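Local coordinates for protein phenolpthiocerol synthesis type-I polyketide synthase ppsA (PDB 7AKC) that probably extends fatty acyl chains with malonyl-type units to build the lipid core of mycobacterial phthiocerols and phenolphthiocerols, represented here by its acyl transferase domain, at residues 110-114 with 212-216; 243-247 with 263-269; 270-275 with 300-305; 229-234 with 255-260; 149-154 with 203-209. One frame throughout, in Å; residues are numbered along the deposited sequence.

Contact 1 (110-114 with 212-216)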
# COMPACT_ATOMS: atom_id res chain seq x y z
N GLY A 110 -2.32 -3.28 5.11
CA GLY A 110 -1.69 -3.48 3.80
C GLY A 110 -1.69 -2.15 3.08
O GLY A 110 -2.72 -1.49 2.99
N HIS A 111 -0.54 -1.78 2.52
CA HIS A 111 -0.27 -0.56 1.77
C HIS A 111 -0.30 -0.91 0.28
O HIS A 111 0.42 -1.81 -0.17
CB HIS A 111 1.11 -0.06 2.19
CG HIS A 111 1.70 1.04 1.38
ND1 HIS A 111 2.35 0.78 0.17
CD2 HIS A 111 1.86 2.35 1.69
CE1 HIS A 111 2.83 1.96 -0.24
NE2 HIS A 111 2.54 2.93 0.64
N SER A 112 -1.16 -0.21 -0.49
CA SER A 112 -1.27 -0.41 -1.93
C SER A 112 -1.50 -1.91 -2.29
O SER A 112 -2.34 -2.56 -1.66
CB SER A 112 -0.06 0.24 -2.63
OG SER A 112 -0.07 0.06 -4.04
N MET A 113 -0.73 -2.48 -3.20
CA MET A 113 -0.83 -3.88 -3.58
C MET A 113 -0.61 -4.85 -2.39
O MET A 113 -1.03 -6.00 -2.46
CB MET A 113 0.13 -4.18 -4.75
CG MET A 113 0.04 -3.17 -5.88
SD MET A 113 -1.44 -3.36 -6.90
CE MET A 113 -2.54 -2.05 -6.16
N GLY A 114 -0.06 -4.36 -1.29
CA GLY A 114 0.18 -5.13 -0.07
C GLY A 114 -1.08 -5.52 0.69
O GLY A 114 -1.02 -6.37 1.58
N ALA A 212 2.21 1.90 -12.46
CA ALA A 212 1.72 2.81 -11.42
C ALA A 212 0.23 2.61 -11.20
O ALA A 212 -0.56 2.84 -12.10
CB ALA A 212 2.03 4.23 -11.77
N PRO A 213 -0.19 2.17 -10.00
CA PRO A 213 -1.58 2.08 -9.70
C PRO A 213 -2.06 3.39 -9.07
O PRO A 213 -1.35 4.35 -9.11
CB PRO A 213 -1.60 0.87 -8.75
CG PRO A 213 -0.18 0.67 -8.25
CD PRO A 213 0.65 1.76 -8.88
N HIS A 214 -3.28 3.41 -8.53
CA HIS A 214 -3.80 4.58 -7.78
C HIS A 214 -3.88 5.84 -8.65
O HIS A 214 -3.59 6.92 -8.13
CB HIS A 214 -3.07 4.74 -6.45
CG HIS A 214 -2.82 3.42 -5.82
ND1 HIS A 214 -3.85 2.58 -5.48
CD2 HIS A 214 -1.68 2.77 -5.54
CE1 HIS A 214 -3.35 1.47 -4.98
NE2 HIS A 214 -2.04 1.56 -5.03
N ASN A 215 -4.32 5.66 -9.89
CA ASN A 215 -4.45 6.80 -10.82
C ASN A 215 -5.46 6.41 -11.91
O ASN A 215 -5.76 5.23 -12.02
CB ASN A 215 -3.08 7.28 -11.31
CG ASN A 215 -2.43 6.33 -12.28
OD1 ASN A 215 -2.65 6.42 -13.48
ND2 ASN A 215 -1.62 5.42 -11.77
N PRO A 216 -6.00 7.36 -12.71
CA PRO A 216 -7.02 7.06 -13.70
C PRO A 216 -6.71 5.99 -14.76
O PRO A 216 -7.61 5.50 -15.36
CB PRO A 216 -7.25 8.42 -14.39
CG PRO A 216 -6.94 9.41 -13.32
CD PRO A 216 -5.75 8.81 -12.62

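Contact 2 (243-247 with 263-269)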
# COMPACT_ATOMS: atom_id res chain seq x y z
N SER A 243 -8.27 -1.48 6.36
CA SER A 243 -8.02 -1.30 4.93
C SER A 243 -7.49 0.11 4.66
O SER A 243 -7.90 1.06 5.31
CB SER A 243 -9.33 -1.47 4.16
OG SER A 243 -9.15 -1.29 2.77
N THR A 244 -6.64 0.24 3.66
CA THR A 244 -6.16 1.54 3.20
C THR A 244 -6.92 1.95 1.92
O THR A 244 -6.59 2.99 1.30
CB THR A 244 -4.65 1.47 2.94
OG1 THR A 244 -4.34 0.43 1.97
CG2 THR A 244 -3.82 1.29 4.26
N THR A 245 -7.92 1.19 1.51
CA THR A 245 -8.66 1.45 0.29
C THR A 245 -9.63 2.63 0.33
O THR A 245 -9.74 3.37 -0.68
CB THR A 245 -9.41 0.17 -0.11
OG1 THR A 245 -8.42 -0.83 -0.43
CG2 THR A 245 -10.34 0.39 -1.32
N TYR A 246 -10.31 2.79 1.47
CA TYR A 246 -11.37 3.81 1.59
C TYR A 246 -11.01 4.95 2.53
O TYR A 246 -10.34 4.74 3.54
CB TYR A 246 -12.66 3.14 2.08
CG TYR A 246 -13.04 1.89 1.32
CD1 TYR A 246 -13.75 1.98 0.14
CD2 TYR A 246 -12.70 0.64 1.79
CE1 TYR A 246 -14.11 0.85 -0.57
CE2 TYR A 246 -13.05 -0.50 1.09
CZ TYR A 246 -13.76 -0.40 -0.09
OH TYR A 246 -14.11 -1.51 -0.79
N ALA A 247 -11.49 6.15 2.20
CA ALA A 247 -11.29 7.30 3.07
C ALA A 247 -12.03 7.09 4.40
O ALA A 247 -11.58 7.58 5.42
CB ALA A 247 -11.80 8.59 2.41
N ASN A 263 -9.56 -0.95 -4.87
CA ASN A 263 -8.26 -0.79 -4.21
C ASN A 263 -7.14 -0.37 -5.16
O ASN A 263 -6.31 0.48 -4.82
CB ASN A 263 -7.90 -2.07 -3.42
CG ASN A 263 -6.46 -2.13 -3.02
OD1 ASN A 263 -5.61 -2.65 -3.78
ND2 ASN A 263 -6.13 -1.52 -1.89
N MET A 264 -7.15 -0.94 -6.36
CA MET A 264 -6.09 -0.63 -7.36
C MET A 264 -6.22 0.80 -7.90
O MET A 264 -5.21 1.33 -8.35
CB MET A 264 -6.12 -1.65 -8.51
CG MET A 264 -7.24 -1.45 -9.48
SD MET A 264 -7.36 -2.81 -10.65
CE MET A 264 -5.65 -2.96 -11.16
N ARG A 265 -7.41 1.40 -7.86
CA ARG A 265 -7.63 2.76 -8.42
C ARG A 265 -7.59 3.82 -7.32
O ARG A 265 -6.98 4.87 -7.53
CB ARG A 265 -8.99 2.82 -9.12
CG ARG A 265 -9.47 4.21 -9.50
CD ARG A 265 -8.49 4.91 -10.43
NE ARG A 265 -8.93 6.26 -10.72
CZ ARG A 265 -8.58 7.33 -10.04
NH1 ARG A 265 -7.77 7.24 -9.00
NH2 ARG A 265 -9.05 8.51 -10.40
N ASN A 266 -8.23 3.54 -6.18
CA ASN A 266 -8.32 4.55 -5.14
C ASN A 266 -6.96 4.95 -4.60
O ASN A 266 -6.03 4.13 -4.60
CB ASN A 266 -9.13 4.01 -3.95
CG ASN A 266 -10.62 4.15 -4.11
OD1 ASN A 266 -11.14 4.48 -5.18
ND2 ASN A 266 -11.34 3.82 -3.04
N PRO A 267 -6.84 6.16 -4.04
CA PRO A 267 -5.63 6.50 -3.28
C PRO A 267 -5.43 5.49 -2.12
O PRO A 267 -6.36 4.78 -1.69
CB PRO A 267 -5.93 7.88 -2.67
CG PRO A 267 -7.17 8.33 -3.23
CD PRO A 267 -7.87 7.21 -3.94
N VAL A 268 -4.20 5.41 -1.65
CA VAL A 268 -3.84 4.49 -0.54
C VAL A 268 -3.87 5.33 0.75
O VAL A 268 -3.03 6.24 0.91
CB VAL A 268 -2.42 3.95 -0.75
CG1 VAL A 268 -2.01 3.09 0.45
CG2 VAL A 268 -2.31 3.18 -2.07
N HIS A 269 -4.85 5.06 1.62
CA HIS A 269 -5.07 5.84 2.85
C HIS A 269 -4.18 5.32 3.98
O HIS A 269 -4.66 4.83 4.99
CB HIS A 269 -6.59 5.84 3.21
CG HIS A 269 -7.44 6.42 2.12
ND1 HIS A 269 -7.88 5.67 1.03
CD2 HIS A 269 -7.79 7.73 1.91
CE1 HIS A 269 -8.53 6.52 0.24
NE2 HIS A 269 -8.53 7.76 0.75
O HOH W 1 -4.26 0.54 -0.75

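Contact 3 (270-275 with 300-305)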
# COMPACT_ATOMS: atom_id res chain seq x y z
N PHE A 270 -2.86 5.32 3.74
CA PHE A 270 -1.90 4.72 4.66
C PHE A 270 -1.77 5.48 5.94
O PHE A 270 -1.92 4.91 7.03
CB PHE A 270 -0.53 4.59 3.95
CG PHE A 270 0.48 3.85 4.78
CD1 PHE A 270 0.31 2.50 5.09
CD2 PHE A 270 1.61 4.49 5.26
CE1 PHE A 270 1.24 1.82 5.86
CE2 PHE A 270 2.51 3.83 6.09
CZ PHE A 270 2.33 2.48 6.38
N GLN A 271 -1.52 6.83 5.84
CA GLN A 271 -1.46 7.63 7.07
C GLN A 271 -2.72 7.45 7.97
O GLN A 271 -2.62 7.28 9.18
CB GLN A 271 -1.34 9.09 6.64
CG GLN A 271 -1.45 10.04 7.83
CD GLN A 271 -1.49 11.47 7.40
OE1 GLN A 271 -0.93 11.86 6.38
NE2 GLN A 271 -2.18 12.29 8.19
N GLN A 272 -3.89 7.45 7.35
CA GLN A 272 -5.15 7.34 8.06
C GLN A 272 -5.27 6.00 8.75
O GLN A 272 -5.74 5.96 9.88
CB GLN A 272 -6.35 7.55 7.10
CG GLN A 272 -6.41 8.95 6.41
CD GLN A 272 -5.59 9.05 5.13
OE1 GLN A 272 -4.76 8.21 4.80
NE2 GLN A 272 -5.86 10.09 4.36
N ALA A 273 -4.86 4.89 8.08
CA ALA A 273 -4.92 3.58 8.72
C ALA A 273 -3.93 3.47 9.89
O ALA A 273 -4.28 3.00 10.96
CB ALA A 273 -4.65 2.47 7.69
N ILE A 274 -2.68 3.94 9.70
CA ILE A 274 -1.68 3.91 10.78
C ILE A 274 -2.18 4.75 11.99
O ILE A 274 -2.09 4.31 13.13
CB ILE A 274 -0.34 4.49 10.24
CG1 ILE A 274 0.30 3.55 9.18
CG2 ILE A 274 0.67 4.78 11.38
CD1 ILE A 274 0.69 2.09 9.75
N ALA A 275 -2.67 5.96 11.73
CA ALA A 275 -3.17 6.85 12.79
C ALA A 275 -4.30 6.19 13.57
O ALA A 275 -4.38 6.31 14.79
CB ALA A 275 -3.66 8.15 12.18
N ALA A 300 7.61 6.70 7.55
CA ALA A 300 6.23 7.17 7.34
C ALA A 300 5.35 6.80 8.52
O ALA A 300 4.48 7.58 8.91
CB ALA A 300 5.64 6.55 6.08
N ILE A 301 5.57 5.60 9.09
CA ILE A 301 4.81 5.15 10.24
C ILE A 301 5.03 6.07 11.43
O ILE A 301 4.06 6.58 12.01
CB ILE A 301 5.15 3.66 10.52
CG1 ILE A 301 4.52 2.79 9.41
CG2 ILE A 301 4.77 3.23 11.94
CD1 ILE A 301 4.97 1.28 9.34
N ILE A 302 6.32 6.32 11.76
CA ILE A 302 6.71 7.18 12.87
C ILE A 302 6.25 8.60 12.67
O ILE A 302 5.75 9.21 13.61
CB ILE A 302 8.23 7.13 13.09
CG1 ILE A 302 8.72 5.70 13.27
CG2 ILE A 302 8.64 7.99 14.25
CD1 ILE A 302 10.20 5.53 13.07
N ASP A 303 6.43 9.16 11.45
CA ASP A 303 6.01 10.53 11.19
C ASP A 303 4.50 10.69 11.42
O ASP A 303 4.10 11.62 12.11
CB ASP A 303 6.37 10.94 9.75
CG ASP A 303 7.87 11.11 9.49
OD1 ASP A 303 8.63 11.21 10.47
OD2 ASP A 303 8.27 11.14 8.29
N THR A 304 3.69 9.73 10.95
CA THR A 304 2.23 9.78 11.16
C THR A 304 1.87 9.72 12.66
O THR A 304 1.06 10.52 13.16
CB THR A 304 1.55 8.62 10.40
OG1 THR A 304 1.64 8.94 9.02
CG2 THR A 304 0.02 8.44 10.81
N LEU A 305 2.49 8.77 13.38
CA LEU A 305 2.16 8.56 14.79
C LEU A 305 2.63 9.66 15.69
O LEU A 305 1.95 9.98 16.67
CB LEU A 305 2.70 7.22 15.26
CG LEU A 305 2.02 6.02 14.58
CD1 LEU A 305 2.80 4.75 14.74
CD2 LEU A 305 0.57 5.87 15.01

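Contact 4 (229-234 with 255-260)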
# COMPACT_ATOMS: atom_id res chain seq x y z
N LEU A 229 -12.48 -12.05 -11.14
CA LEU A 229 -12.48 -12.41 -9.73
C LEU A 229 -13.92 -12.55 -9.17
O LEU A 229 -14.09 -12.55 -7.95
CB LEU A 229 -11.70 -11.38 -8.91
CG LEU A 229 -10.22 -11.23 -9.25
CD1 LEU A 229 -9.70 -9.88 -8.78
CD2 LEU A 229 -9.41 -12.33 -8.65
N ALA A 230 -14.93 -12.68 -10.04
CA ALA A 230 -16.34 -12.81 -9.64
C ALA A 230 -16.62 -13.89 -8.60
O ALA A 230 -17.36 -13.63 -7.64
CB ALA A 230 -17.23 -13.02 -10.85
N ASP A 231 -15.99 -15.06 -8.73
CA ASP A 231 -16.25 -16.15 -7.80
C ASP A 231 -15.38 -16.13 -6.54
O ASP A 231 -15.33 -17.16 -5.86
CB ASP A 231 -16.16 -17.52 -8.48
CG ASP A 231 -14.79 -17.88 -9.01
OD1 ASP A 231 -14.00 -16.95 -9.26
OD2 ASP A 231 -14.52 -19.09 -9.19
N LEU A 232 -14.77 -14.99 -6.17
CA LEU A 232 -14.00 -14.92 -4.93
C LEU A 232 -14.94 -15.08 -3.76
O LEU A 232 -16.01 -14.47 -3.76
CB LEU A 232 -13.29 -13.57 -4.76
CG LEU A 232 -11.86 -13.50 -5.24
CD1 LEU A 232 -11.24 -12.20 -4.79
CD2 LEU A 232 -11.01 -14.65 -4.73
N THR A 233 -14.57 -15.90 -2.77
CA THR A 233 -15.41 -16.08 -1.60
C THR A 233 -14.69 -15.63 -0.34
O THR A 233 -14.24 -16.46 0.46
CB THR A 233 -15.92 -17.52 -1.47
OG1 THR A 233 -14.82 -18.42 -1.27
CG2 THR A 233 -16.77 -17.97 -2.65
N PRO A 234 -14.64 -14.31 -0.13
CA PRO A 234 -13.99 -13.81 1.08
C PRO A 234 -14.80 -14.15 2.31
O PRO A 234 -16.01 -14.33 2.27
CB PRO A 234 -13.94 -12.30 0.86
CG PRO A 234 -15.10 -12.02 -0.02
CD PRO A 234 -15.19 -13.20 -0.93
N PHE A 255 -13.74 -8.32 1.25
CA PHE A 255 -12.56 -8.39 0.38
C PHE A 255 -12.80 -9.13 -0.94
O PHE A 255 -12.06 -10.03 -1.30
CB PHE A 255 -11.38 -8.96 1.16
CG PHE A 255 -10.94 -7.99 2.23
CD1 PHE A 255 -10.13 -6.91 1.92
CD2 PHE A 255 -11.41 -8.10 3.54
CE1 PHE A 255 -9.76 -6.00 2.90
CE2 PHE A 255 -11.03 -7.18 4.51
CZ PHE A 255 -10.20 -6.14 4.18
N ASP A 256 -13.84 -8.70 -1.69
CA ASP A 256 -14.27 -9.34 -2.94
C ASP A 256 -13.69 -8.65 -4.19
O ASP A 256 -12.89 -7.72 -4.06
CB ASP A 256 -15.82 -9.39 -2.97
CG ASP A 256 -16.49 -8.01 -2.84
OD1 ASP A 256 -15.76 -6.99 -2.89
OD2 ASP A 256 -17.73 -7.97 -2.68
N ALA A 257 -14.13 -9.08 -5.40
CA ALA A 257 -13.72 -8.52 -6.69
C ALA A 257 -13.85 -7.00 -6.74
O ALA A 257 -12.92 -6.33 -7.19
CB ALA A 257 -14.53 -9.16 -7.82
N GLU A 258 -14.99 -6.46 -6.26
CA GLU A 258 -15.26 -5.03 -6.22
C GLU A 258 -14.22 -4.33 -5.35
O GLU A 258 -13.68 -3.30 -5.78
CB GLU A 258 -16.69 -4.72 -5.74
CG GLU A 258 -17.05 -3.24 -5.90
CD GLU A 258 -16.91 -2.68 -7.30
OE1 GLU A 258 -17.83 -2.91 -8.12
OE2 GLU A 258 -15.89 -2.01 -7.59
N HIS A 259 -13.90 -4.91 -4.17
CA HIS A 259 -12.86 -4.38 -3.30
C HIS A 259 -11.50 -4.31 -4.02
O HIS A 259 -10.84 -3.28 -3.93
CB HIS A 259 -12.70 -5.19 -2.01
CG HIS A 259 -11.67 -4.61 -1.09
ND1 HIS A 259 -11.96 -3.51 -0.30
CD2 HIS A 259 -10.37 -4.94 -0.92
CE1 HIS A 259 -10.84 -3.22 0.35
NE2 HIS A 259 -9.86 -4.06 0.00
N TRP A 260 -11.06 -5.39 -4.71
CA TRP A 260 -9.75 -5.35 -5.39
C TRP A 260 -9.71 -4.42 -6.60
O TRP A 260 -8.71 -3.70 -6.79
CB TRP A 260 -9.25 -6.78 -5.72
CG TRP A 260 -9.17 -7.62 -4.47
CD1 TRP A 260 -9.94 -8.71 -4.17
CD2 TRP A 260 -8.39 -7.34 -3.30
NE1 TRP A 260 -9.66 -9.15 -2.88
CE2 TRP A 260 -8.71 -8.32 -2.33
CE3 TRP A 260 -7.48 -6.32 -2.96
CZ2 TRP A 260 -8.16 -8.30 -1.05
CZ3 TRP A 260 -6.90 -6.34 -1.71
CH2 TRP A 260 -7.26 -7.31 -0.77

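Contact 5 (149-154 with 203-209)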
# COMPACT_ATOMS: atom_id res chain seq x y z
N GLY A 149 4.19 6.59 -13.67
CA GLY A 149 5.21 6.74 -12.65
C GLY A 149 4.61 7.35 -11.40
O GLY A 149 3.41 7.64 -11.35
N MET A 150 5.40 7.38 -10.35
CA MET A 150 4.98 7.98 -9.08
C MET A 150 6.05 8.94 -8.60
O MET A 150 7.20 8.80 -8.98
CB MET A 150 4.69 6.90 -8.04
CG MET A 150 3.52 6.03 -8.46
SD MET A 150 3.14 4.66 -7.34
CE MET A 150 1.68 5.23 -6.63
N ALA A 151 5.68 9.89 -7.73
CA ALA A 151 6.68 10.80 -7.16
C ALA A 151 6.33 11.02 -5.71
O ALA A 151 5.17 11.25 -5.40
CB ALA A 151 6.74 12.13 -7.90
N LEU A 152 7.35 10.98 -4.85
CA LEU A 152 7.22 11.26 -3.43
C LEU A 152 7.47 12.75 -3.29
O LEU A 152 8.57 13.23 -3.62
CB LEU A 152 8.28 10.48 -2.65
CG LEU A 152 8.32 10.78 -1.14
CD1 LEU A 152 6.95 10.47 -0.46
CD2 LEU A 152 9.49 10.03 -0.46
N LEU A 153 6.48 13.49 -2.82
CA LEU A 153 6.60 14.93 -2.66
C LEU A 153 6.65 15.31 -1.18
O LEU A 153 5.86 14.76 -0.37
CB LEU A 153 5.36 15.62 -3.28
CG LEU A 153 4.98 15.17 -4.70
CD1 LEU A 153 3.80 15.95 -5.20
CD2 LEU A 153 6.16 15.28 -5.67
N GLU A 154 7.51 16.26 -0.82
CA GLU A 154 7.56 16.74 0.55
C GLU A 154 6.56 17.92 0.65
O GLU A 154 6.92 19.10 0.87
CB GLU A 154 9.01 17.10 0.99
CG GLU A 154 10.02 15.98 0.77
CD GLU A 154 9.78 14.63 1.42
OE1 GLU A 154 9.21 14.59 2.54
OE2 GLU A 154 10.18 13.60 0.82
N PHE A 203 10.83 19.79 -2.16
CA PHE A 203 11.47 18.51 -2.49
C PHE A 203 10.56 17.45 -3.11
O PHE A 203 9.43 17.24 -2.67
CB PHE A 203 12.15 17.94 -1.27
CG PHE A 203 13.12 18.93 -0.67
CD1 PHE A 203 14.38 19.11 -1.22
CD2 PHE A 203 12.74 19.74 0.38
CE1 PHE A 203 15.26 20.05 -0.70
CE2 PHE A 203 13.61 20.70 0.90
CZ PHE A 203 14.87 20.85 0.35
N ALA A 204 11.11 16.72 -4.07
CA ALA A 204 10.36 15.71 -4.79
C ALA A 204 11.33 14.66 -5.34
O ALA A 204 12.44 15.01 -5.74
CB ALA A 204 9.63 16.36 -5.94
N SER A 205 10.88 13.39 -5.42
CA SER A 205 11.73 12.34 -5.98
C SER A 205 10.90 11.28 -6.67
O SER A 205 9.78 11.01 -6.25
CB SER A 205 12.63 11.71 -4.92
OG SER A 205 11.87 11.03 -3.93
N ARG A 206 11.45 10.67 -7.73
CA ARG A 206 10.76 9.61 -8.44
C ARG A 206 10.67 8.34 -7.62
O ARG A 206 11.63 7.96 -6.94
CB ARG A 206 11.51 9.27 -9.76
CG ARG A 206 11.00 10.11 -10.89
CD ARG A 206 11.41 9.58 -12.23
NE ARG A 206 10.70 8.34 -12.53
CZ ARG A 206 9.53 8.26 -13.15
NH1 ARG A 206 8.91 9.37 -13.55
NH2 ARG A 206 8.98 7.08 -13.40
N VAL A 207 9.55 7.65 -7.72
CA VAL A 207 9.38 6.36 -7.08
C VAL A 207 9.23 5.40 -8.25
O VAL A 207 8.20 5.41 -8.91
CB VAL A 207 8.14 6.32 -6.15
CG1 VAL A 207 7.89 4.90 -5.65
CG2 VAL A 207 8.32 7.27 -4.97
N ASN A 208 10.29 4.65 -8.59
CA ASN A 208 10.24 3.74 -9.74
C ASN A 208 9.39 2.50 -9.43
O ASN A 208 9.55 1.91 -8.37
CB ASN A 208 11.65 3.38 -10.24
CG ASN A 208 12.40 4.60 -10.74
OD1 ASN A 208 11.84 5.49 -11.39
ND2 ASN A 208 13.68 4.68 -10.42
N ILE A 209 8.47 2.14 -10.35
CA ILE A 209 7.51 1.03 -10.19
C ILE A 209 7.17 0.41 -11.55
O ILE A 209 7.12 1.12 -12.54
CB ILE A 209 6.22 1.58 -9.47
CG1 ILE A 209 5.30 0.44 -9.03
CG2 ILE A 209 5.48 2.63 -10.33
CD1 ILE A 209 4.37 0.82 -7.77
O HOH W 2 10.87 13.33 -1.68
O HOH W 3 9.18 20.41 0.19

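Contact 1 (110-114 with 212-216)
Ser-112 and His-214 face each other from two loops with their CA atoms 8.1 Å apart, both with positive phi, His-214 in the left-handed helical region and Ser-112 in a more strained one (phi 53°, psi -129°). The CB of Ser-112 points at the other loop, and since the hydroxyl is trans to the residue's own nitrogen (chi1 178°), it reaches the edge of the imidazole in the ring plane. There Ser-112 OG and His-214 NE2 form a hydrogen bond of 2.7 Å. The ring is fixed from its other nitrogen too, ND1 being hydrogen-bonded to Asn-266 O. Pro-213 CB rests on one face of the imidazole, 3.7 Å above its plane. Met-113, bent twice along its chain, brings CE within 3.8 Å of His-214 CE1. Asn-215 ND2 donates to both Ala-212 O and Pro-213 O, steadying the bend that presents the histidine. On the serine side, Gly-110 and Gly-114 suit a turn too tight for side chains, closed by Gly-114 N to His-111 O at 2.8 Å. This Gly-X-Ser-X-Gly turn has the sequence and geometry of a nucleophile elbow, and the buried serine-histidine pair is consistent with the catalytic dyad of acyl transferases.

Contact 2 (243-247 with 263-269)
With its CG trans to the carbonyl carbon (chi1 -59°), His-269 swings its imidazole back toward Thr-244, while Asn-263, its CG trans to the nitrogen instead (chi1 164°), sends its amide across Thr-245 at about a right angle. Thr-244 O is thus gripped twice: His-269 N approaches at 2.7 Å in the carbonyl plane, on a lone pair, and His-269 ND1 at 3.0 Å from 45° above that plane. Histidine suits the place because its backbone and ring can donate to the same oxygen. The next carbonyl is taken by a side chain, Asn-266 ND2 giving a nearly straight bond of 2.9 Å to Thr-245 O. Asn-263 ND2 donates to Thr-245 OG1 at 2.8 Å, with the hydroxyl in the amide plane; that hydroxyl is also hydrogen-bonded to Glu-115. A water donates to Thr-244 OG1, which is hydrogen-bonded to Gly-110 O as well. Ala-247 N lies over the centre of the imidazole, 3.6 Å from His-269 CE1. The arrangement joins the loop following strand 240-242 to the C-terminal end of helix 257-265 and to His-269, the N-cap of helix 270-278; Val-268, between the helices, is backbone-bonded to strand 171-177.

Contact 3 (270-275 with 300-305)
Gln-271 O is met from two directions: Ala-275 N, one turn on, donates a helical hydrogen bond of 2.9 Å, and Thr-304 CG2 of the other helix presses against the same oxygen at 3.3 Å. The torsion of Thr-304 (chi1 -71°) explains this, since it sends the methyl trans to the backbone nitrogen and into the other helix, where it also meets Ala-275 CB at 3.9 Å. A small alanine here lets the two backbones come close; the segment axes approach to 9.2 Å and cross at -66°. Ile-274 sits in the middle, and its two branches part company: CD1 lies 3.9 Å from Ile-301 CG1, whereas CG2 reaches Leu-305 CG at 3.7 Å, the side chains crossing at about right angles in both pairs. Branched residues fill such a junction well because each can touch two neighbours at once. The Phe-270 ring rests one face on Ile-274 CG1 of its own helix; across the contact its CZ meets Ile-301 CG1 at 3.8 Å, and Ala-300 CB lies at its edge. Ile-274, Ile-301 and Leu-305 also reach Phe-288 of strand 287-290. No hydrogen bond joins the two segments, which implies that their mutual position is set by the fit of apolar shapes, while backbone bonds such as Ala-275 N to Gln-271 O stay within each helix.

Contact 4 (229-234 with 255-260)
Leu-229, Leu-232 and Pro-234 form an apolar contact with the start of helix 257-265 and the two residues before it, on the side of the domain where the chain leaves helix 222-228. Their loop begins with a type I beta turn, closed by Leu-232 N to Leu-229 O at 3.1 Å, and the turn points both leucines inward while Ala-230 and Asp-231 face out. Leu-229 CB sits 3.8 Å from Ala-257 CB, and that methyl also lies 3.4 Å from Leu-229 O; alanine is small enough to let the turn settle directly on the helix. Leu-232 crosses Trp-260 at about a right angle, its CD1 arriving at the indole edge, 3.8 Å from Trp-260 CD1. The Pro-234 ring packs on the backbone ahead of the helix, with CB 3.7 Å from Phe-255 O. That backbone is fixed by Asp-256, the N-cap residue: its carboxylate, swung between its own nitrogen and carbonyl carbon (chi1 57°), accepts from His-259 N at 3.1 Å through OD1. Trp-260 NE1 adds a weak bond to Phe-255 O, and His-259 CD2 lies over one face of the indole. Farther in, Trp-260 packs on Val-116 and Ala-119 of helix 115-121, and Leu-232 and Trp-260 both touch Val-133 of helix 127-141, so the loop and the helix start close over these two helices together.

Contact 5 (149-154 with 203-209)
Leu-152 and Ser-205 face each other across two antiparallel strands as a hydrogen-bonded pair, their side chains emerging on the same side of the sheet as those of Met-150 and Val-207. Leu-152 N donates to Ser-205 O at 2.8 Å and Ser-205 N returns a bond of 2.9 Å to Leu-152 O. Val-207 leans diagonally toward Leu-152: with CG1 trans to the backbone nitrogen (chi1 172°), CG2 is left 4.0 Å from Leu-152 CB. Met-150 crosses Ile-209, Met-150 SD 4.1 Å from Ile-209 CD1. On the other face Leu-153 CD2 meets Ala-204 CB at 3.6 Å, and Ala-151 and Ala-204 are small enough to let helix 187-199 pack closely. Arg-206 bends back along this face: NH2 approaches Gly-149 CA at 3.9 Å, where glycine leaves room for it, NE bonds Asn-208 OD1 in the guanidinium plane, and NH1 forms a salt bridge with Asp-191. At the far end Glu-154 CG rests on Phe-203 CB at 3.5 Å; its carboxylate is hydrogen-bonded to Gln-180. Backbone bonds thus set the register of edge strand 204-207, and side chains sort by face, although Met-150 N is buried without a polar partner.

In the fold
Contacts 1 and 3 are buried, while contacts 2 and 5 are partly so; contact 4 is buried locally but lies far from the chain's centre. Contacts 1 and 2 adjoin, their centres about 7 Å apart, and Asn-266 of contact 2 fixes the histidine of contact 1. Contacts 2 and 4 use opposite ends of helix 257-265, joined by Tyr-246 and His-259, whereas contact 3 takes up the next helix and touches contact 1 through His-111. Contact 5 belongs to the smaller antiparallel sheet and meets contact 1 at Met-150. The chemistry follows place: side-chain polar bonds near the probable active site, backbone bonds within the sheet, apolar fit where helices meet each other or a loop.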